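Local structure of putative ATP-grasp superfamily protein (3DF7) at residues I160-I165 with Y241-N246; E214-A219 with V232-S237. The protein is of unknown function but, as a putative member of the ATP-grasp superfamily, probably binds ATP and metal ions. All blocks are in the same frame, centred on the assembly; numbering follows the deposited sequence.

Contact 1 of 2, residues I160-I165 with Y241-N246; sequences IAQEFI and YVIEIN
The contact lies at the junction between the two β-sheets of the ATP-grasp domain, where I165, on the link leaving strand 159-163 of the small antiparallel sheet, lies against the ring of Y241 on strand 240-246, at the edge of the large one. The CD1 methyl of I165 sits over one ring face, shifted toward the rim: it is 3.7 Å from CD1 of Y241 and 3.9 Å from the ring centroid, 22° off the normal, a CH-π contact. The two side chains cross at about a right angle, and the other branch takes part as well, CG2 of I165 standing 4.0 Å from CD2 of Y241. With CG1 of I165 beside its own backbone N and CG2 anti to that N (chi1 -57°), both branches lie over the same face of the ring.

A water bridges the two segments at the hydroxyl end of the ring, donating to OE2 of E163 at 2.9 Å and hydrogen-bonded to OH of Y241 at 2.6 Å. OE1 of E163 is meanwhile held by the backbone N of Q126.

Further along strand 240-246, I243 and E244 both face D233 of strand 228-236 and form a classic β bulge. I243 CD1 comes within 4.5 Å of I165 CG1, a loose apolar approach, while its CG2 methyl meets OE1 of Q162 at 3.7 Å. The glutamine reaches across because its chain is extended, with CG anti to the backbone N (chi1 -174°). The nitrogen of the same amide, NE2, is hydrogen-bonded to OG1 of T127, which helps set how the amide is turned. I165 and I243 also both rest on V235.

Contact 2 of 2, residues E214-A219 with V232-S237; sequences EEAVRA and VDIVYS
A216 presents its CB to two strand residues at once, 4.0 Å from CD1 of I234 and 4.1 Å from CB of V232. The small methyl lets the helix come close, the A216 and V232 CA atoms being only 6.1 Å apart. V232 meets it with its branch point, CG1 and CG2 spread on either side of the line between the two CB atoms, and CG2 reaches 4.2 Å from the carbonyl O of A216. I234 uses its tip instead: CD1 stands at the end of an extended chain (chi2 170°) and also lies 4.1 Å from the backbone N of A216. All three residues are buried, and their side chains meet through carbon alone.

Around the helix from this apolar side, charges are paired along its outer surface. R218 grips E215 side-on, NE to OE1 at 2.8 Å and NH2 to OE2 at 3.0 Å, with both oxygens in the guanidinium plane but met 28° out of the carboxylate plane. NH2 of R218 also makes a salt bridge to OE2 of E214 at 2.8 Å, and this oxygen too lies at the guanidinium edge, in its plane, so one guanidinium links the carboxylates three and four residues back.

Helix 206-220 thus lies on one face of the large antiparallel sheet. V220 and V212 extend the packing on V232 and I234, Y236 gives its OH to a hydrogen bond with E211, and A216 also touches V172 and L174 of the adjoining strand 168-176, while the side chains of D233 and V235 point to the opposite face of the sheet.

From the N terminus, the chain passes through the parallel sheet before reaching 160-165, the first half of contact 1. It then builds strands 168-176, 180-191 and 194-200 of the large sheet, runs along helix 206-220 and turns back into strand 228-236, where 214-219 with 232-237 closes the short loop of contact 2. Strand 240-246 follows directly as the next strand and closes contact 1, so contact 2 is nested inside the longer loop. Contact 1 joins the small sheet to the edge of the large one, whereas contact 2 lays a helix on the large sheet. They meet through the neighbouring strands and at V235 CG1, packed on I165 O.

Contact 1 of 2, residues I160-I165 with Y241-N246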
loop_
_atom_site.group_PDB
_atom_site.type_symbol
_atom_site.label_atom_id
_atom_site.label_comp_id
_atom_site.label_asym_id
_atom_site.label_seq_id
_atom_site.Cartn_x
_atom_site.Cartn_y
_atom_site.Cartn_z
ATOM N N ILE A 160 -1.457 -15.338 13.210
ATOM C CA ILE A 160 -0.096 -15.839 13.305
ATOM C C ILE A 160 0.505 -15.142 14.512
ATOM O O ILE A 160 -0.001 -14.109 14.960
ATOM C CB ILE A 160 0.784 -15.485 12.072
ATOM C CG1 ILE A 160 0.879 -13.966 11.909
ATOM C CG2 ILE A 160 0.233 -16.149 10.827
ATOM C CD1 ILE A 160 2.024 -13.521 11.011
ATOM N N ALA A 161 1.563 -15.728 15.052
ATOM C CA ALA A 161 2.274 -15.143 16.171
ATOM C C ALA A 161 3.539 -14.617 15.513
ATOM O O ALA A 161 4.117 -15.294 14.662
ATOM C CB ALA A 161 2.620 -16.216 17.205
ATOM N N GLN A 162 3.960 -13.411 15.874
ATOM C CA GLN A 162 5.165 -12.866 15.275
ATOM C C GLN A 162 5.982 -12.040 16.243
ATOM O O GLN A 162 5.472 -11.139 16.912
ATOM C CB GLN A 162 4.832 -12.024 14.042
ATOM C CG GLN A 162 6.074 -11.558 13.286
ATOM C CD GLN A 162 5.748 -10.950 11.937
ATOM O OE1 GLN A 162 5.225 -9.839 11.850
ATOM N NE2 GLN A 162 6.048 -11.687 10.872
ATOM N N GLU A 163 7.265 -12.372 16.305
ATOM C CA GLU A 163 8.214 -11.684 17.164
ATOM C C GLU A 163 8.098 -10.175 16.996
ATOM O O GLU A 163 8.029 -9.663 15.877
ATOM C CB GLU A 163 9.637 -12.154 16.820
ATOM C CG GLU A 163 10.757 -11.224 17.288
ATOM C CD GLU A 163 12.136 -11.722 16.896
ATOM O OE1 GLU A 163 12.262 -12.355 15.829
ATOM O OE2 GLU A 163 13.099 -11.468 17.644
ATOM N N PHE A 164 8.064 -9.463 18.116
ATOM C CA PHE A 164 7.969 -8.013 18.074
ATOM C C PHE A 164 9.365 -7.449 17.887
ATOM O O PHE A 164 10.277 -7.750 18.662
ATOM C CB PHE A 164 7.381 -7.466 19.376
ATOM C CG PHE A 164 7.203 -5.975 19.372
ATOM C CD1 PHE A 164 6.116 -5.393 18.732
ATOM C CD2 PHE A 164 8.145 -5.150 19.981
ATOM C CE1 PHE A 164 5.965 -4.003 18.695
ATOM C CE2 PHE A 164 8.004 -3.761 19.950
ATOM C CZ PHE A 164 6.912 -3.189 19.305
ATOM N N ILE A 165 9.535 -6.638 16.853
ATOM C CA ILE A 165 10.826 -6.033 16.581
ATOM C C ILE A 165 10.781 -4.581 17.040
ATOM O O ILE A 165 9.951 -3.801 16.578
ATOM C CB ILE A 165 11.158 -6.088 15.077
ATOM C CG1 ILE A 165 11.110 -7.539 14.586
ATOM C CG2 ILE A 165 12.518 -5.463 14.823
ATOM C CD1 ILE A 165 12.075 -8.482 15.296
ATOM N N TYR A 241 14.409 -5.665 9.244
ATOM C CA TYR A 241 13.554 -6.836 9.393
ATOM C C TYR A 241 12.337 -6.574 8.503
ATOM O O TYR A 241 11.658 -5.555 8.666
ATOM C CB TYR A 241 13.074 -6.993 10.838
ATOM C CG TYR A 241 14.022 -7.725 11.757
ATOM C CD1 TYR A 241 13.796 -9.057 12.101
ATOM C CD2 TYR A 241 15.135 -7.084 12.296
ATOM C CE1 TYR A 241 14.654 -9.731 12.965
ATOM C CE2 TYR A 241 16.001 -7.751 13.157
ATOM C CZ TYR A 241 15.753 -9.073 13.488
ATOM O OH TYR A 241 16.596 -9.735 14.343
ATOM N N VAL A 242 12.080 -7.473 7.557
ATOM C CA VAL A 242 10.939 -7.333 6.658
ATOM C C VAL A 242 9.699 -7.892 7.346
ATOM O O VAL A 242 9.649 -9.069 7.717
ATOM C CB VAL A 242 11.178 -8.079 5.328
ATOM C CG1 VAL A 242 9.925 -8.055 4.473
ATOM C CG2 VAL A 242 12.327 -7.425 4.576
ATOM N N ILE A 243 8.699 -7.033 7.505
ATOM C CA ILE A 243 7.459 -7.389 8.184
ATOM C C ILE A 243 6.291 -7.707 7.254
ATOM O O ILE A 243 5.499 -8.616 7.519
ATOM C CB ILE A 243 7.002 -6.232 9.102
ATOM C CG1 ILE A 243 8.186 -5.712 9.925
ATOM C CG2 ILE A 243 5.870 -6.706 10.012
ATOM C CD1 ILE A 243 8.804 -6.748 10.840
ATOM N N GLU A 244 6.174 -6.954 6.168
ATOM C CA GLU A 244 5.052 -7.148 5.267
ATOM C C GLU A 244 5.331 -6.611 3.873
ATOM O O GLU A 244 6.178 -5.740 3.689
ATOM C CB GLU A 244 3.830 -6.437 5.872
ATOM C CG GLU A 244 2.575 -6.426 5.028
ATOM C CD GLU A 244 1.397 -5.813 5.769
ATOM O OE1 GLU A 244 1.081 -6.289 6.880
ATOM O OE2 GLU A 244 0.785 -4.859 5.240
ATOM N N ILE A 245 4.623 -7.154 2.890
ATOM C CA ILE A 245 4.761 -6.701 1.517
ATOM C C ILE A 245 3.371 -6.385 0.991
ATOM O O ILE A 245 2.519 -7.268 0.907
ATOM C CB ILE A 245 5.401 -7.770 0.601
ATOM C CG1 ILE A 245 6.864 -7.991 0.993
ATOM C CG2 ILE A 245 5.309 -7.318 -0.854
ATOM C CD1 ILE A 245 7.576 -9.023 0.128
ATOM N N ASN A 246 3.141 -5.118 0.660
ATOM C CA ASN A 246 1.854 -4.697 0.125
ATOM C C ASN A 246 2.005 -4.579 -1.381
ATOM O O ASN A 246 2.648 -3.651 -1.878
ATOM C CB ASN A 246 1.443 -3.351 0.723
ATOM C CG ASN A 246 1.232 -3.424 2.221
ATOM O OD1 ASN A 246 0.307 -4.086 2.699
ATOM N ND2 ASN A 246 2.092 -2.753 2.972
HETATM O O HOH W 1 15.378 -9.935 16.627
#

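Contact 2 of 2, residues E214-A219 with V232-S237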
loop_
_atom_site.group_PDB
_atom_site.type_symbol
_atom_site.label_atom_id
_atom_site.label_comp_id
_atom_site.label_asym_id
_atom_site.label_seq_id
_atom_site.Cartn_x
_atom_site.Cartn_y
_atom_site.Cartn_z
ATOM N N GLU A 214 18.135 -1.937 0.471
ATOM C CA GLU A 214 18.772 -3.173 0.016
ATOM C C GLU A 214 17.964 -4.401 0.418
ATOM O O GLU A 214 17.775 -5.319 -0.380
ATOM C CB GLU A 214 20.189 -3.292 0.584
ATOM C CG GLU A 214 20.992 -4.447 -0.016
ATOM C CD GLU A 214 22.399 -4.552 0.549
ATOM O OE1 GLU A 214 23.104 -3.526 0.567
ATOM O OE2 GLU A 214 22.801 -5.659 0.963
ATOM N N GLU A 215 17.484 -4.419 1.658
ATOM C CA GLU A 215 16.703 -5.556 2.127
ATOM C C GLU A 215 15.290 -5.579 1.555
ATOM O O GLU A 215 14.714 -6.650 1.376
ATOM C CB GLU A 215 16.664 -5.580 3.658
ATOM C CG GLU A 215 18.041 -5.777 4.290
ATOM C CD GLU A 215 18.867 -6.833 3.573
ATOM O OE1 GLU A 215 18.372 -7.968 3.410
ATOM O OE2 GLU A 215 20.009 -6.527 3.166
ATOM N N ALA A 216 14.725 -4.408 1.270
ATOM C CA ALA A 216 13.384 -4.346 0.692
ATOM C C ALA A 216 13.445 -4.944 -0.711
ATOM O O ALA A 216 12.573 -5.712 -1.113
ATOM C CB ALA A 216 12.898 -2.903 0.616
ATOM N N VAL A 217 14.486 -4.582 -1.451
ATOM C CA VAL A 217 14.673 -5.091 -2.800
ATOM C C VAL A 217 14.864 -6.600 -2.743
ATOM O O VAL A 217 14.269 -7.335 -3.526
ATOM C CB VAL A 217 15.905 -4.452 -3.481
ATOM C CG1 VAL A 217 16.203 -5.157 -4.800
ATOM C CG2 VAL A 217 15.649 -2.966 -3.729
ATOM N N ARG A 218 15.690 -7.052 -1.803
ATOM C CA ARG A 218 15.961 -8.477 -1.651
ATOM C C ARG A 218 14.656 -9.241 -1.414
ATOM O O ARG A 218 14.474 -10.348 -1.920
ATOM C CB ARG A 218 16.922 -8.712 -0.479
ATOM C CG ARG A 218 17.606 -10.082 -0.513
ATOM C CD ARG A 218 18.439 -10.332 0.746
ATOM N NE ARG A 218 19.330 -9.211 1.045
ATOM C CZ ARG A 218 20.358 -8.832 0.294
ATOM N NH1 ARG A 218 20.658 -9.480 -0.827
ATOM N NH2 ARG A 218 21.086 -7.791 0.663
ATOM N N ALA A 219 13.751 -8.637 -0.650
ATOM C CA ALA A 219 12.462 -9.246 -0.342
ATOM C C ALA A 219 11.568 -9.413 -1.566
ATOM O O ALA A 219 11.031 -10.496 -1.806
ATOM C CB ALA A 219 11.731 -8.416 0.719
ATOM N N VAL A 232 6.970 -2.136 0.937
ATOM C CA VAL A 232 7.541 -3.131 1.844
ATOM C C VAL A 232 7.671 -2.538 3.241
ATOM O O VAL A 232 8.354 -1.530 3.421
ATOM C CB VAL A 232 8.945 -3.589 1.389
ATOM C CG1 VAL A 232 9.486 -4.653 2.351
ATOM C CG2 VAL A 232 8.880 -4.137 -0.027
ATOM N N ASP A 233 7.015 -3.153 4.222
ATOM C CA ASP A 233 7.086 -2.672 5.598
ATOM C C ASP A 233 8.300 -3.281 6.288
ATOM O O ASP A 233 8.515 -4.494 6.237
ATOM C CB ASP A 233 5.823 -3.036 6.379
ATOM C CG ASP A 233 4.641 -2.150 6.034
ATOM O OD1 ASP A 233 4.836 -1.121 5.349
ATOM O OD2 ASP A 233 3.516 -2.485 6.458
ATOM N N ILE A 234 9.081 -2.426 6.933
ATOM C CA ILE A 234 10.294 -2.843 7.613
ATOM C C ILE A 234 10.476 -2.173 8.968
ATOM O O ILE A 234 10.038 -1.045 9.182
ATOM C CB ILE A 234 11.536 -2.509 6.739
ATOM C CG1 ILE A 234 11.667 -3.541 5.616
ATOM C CG2 ILE A 234 12.806 -2.480 7.590
ATOM C CD1 ILE A 234 12.699 -3.178 4.584
ATOM N N VAL A 235 11.104 -2.890 9.892
ATOM C CA VAL A 235 11.417 -2.331 11.199
ATOM C C VAL A 235 12.930 -2.456 11.315
ATOM O O VAL A 235 13.488 -3.539 11.118
ATOM C CB VAL A 235 10.761 -3.104 12.363
ATOM C CG1 VAL A 235 11.214 -2.497 13.695
ATOM C CG2 VAL A 235 9.243 -3.037 12.247
ATOM N N TYR A 236 13.598 -1.347 11.602
ATOM C CA TYR A 236 15.043 -1.377 11.742
ATOM C C TYR A 236 15.433 -1.347 13.211
ATOM O O TYR A 236 15.273 -0.325 13.884
ATOM C CB TYR A 236 15.694 -0.184 11.031
ATOM C CG TYR A 236 17.202 -0.284 10.955
ATOM C CD1 TYR A 236 17.831 -0.785 9.815
ATOM C CD2 TYR A 236 18.002 0.087 12.039
ATOM C CE1 TYR A 236 19.216 -0.914 9.755
ATOM C CE2 TYR A 236 19.388 -0.038 11.988
ATOM C CZ TYR A 236 19.988 -0.539 10.846
ATOM O OH TYR A 236 21.354 -0.666 10.788
ATOM N N SER A 237 15.934 -2.476 13.703
ATOM C CA SER A 237 16.388 -2.574 15.085
ATOM C C SER A 237 17.894 -2.375 14.995
ATOM O O SER A 237 18.383 -1.254 15.123
ATOM C CB SER A 237 16.057 -3.953 15.659
ATOM O OG SER A 237 16.518 -4.987 14.806
#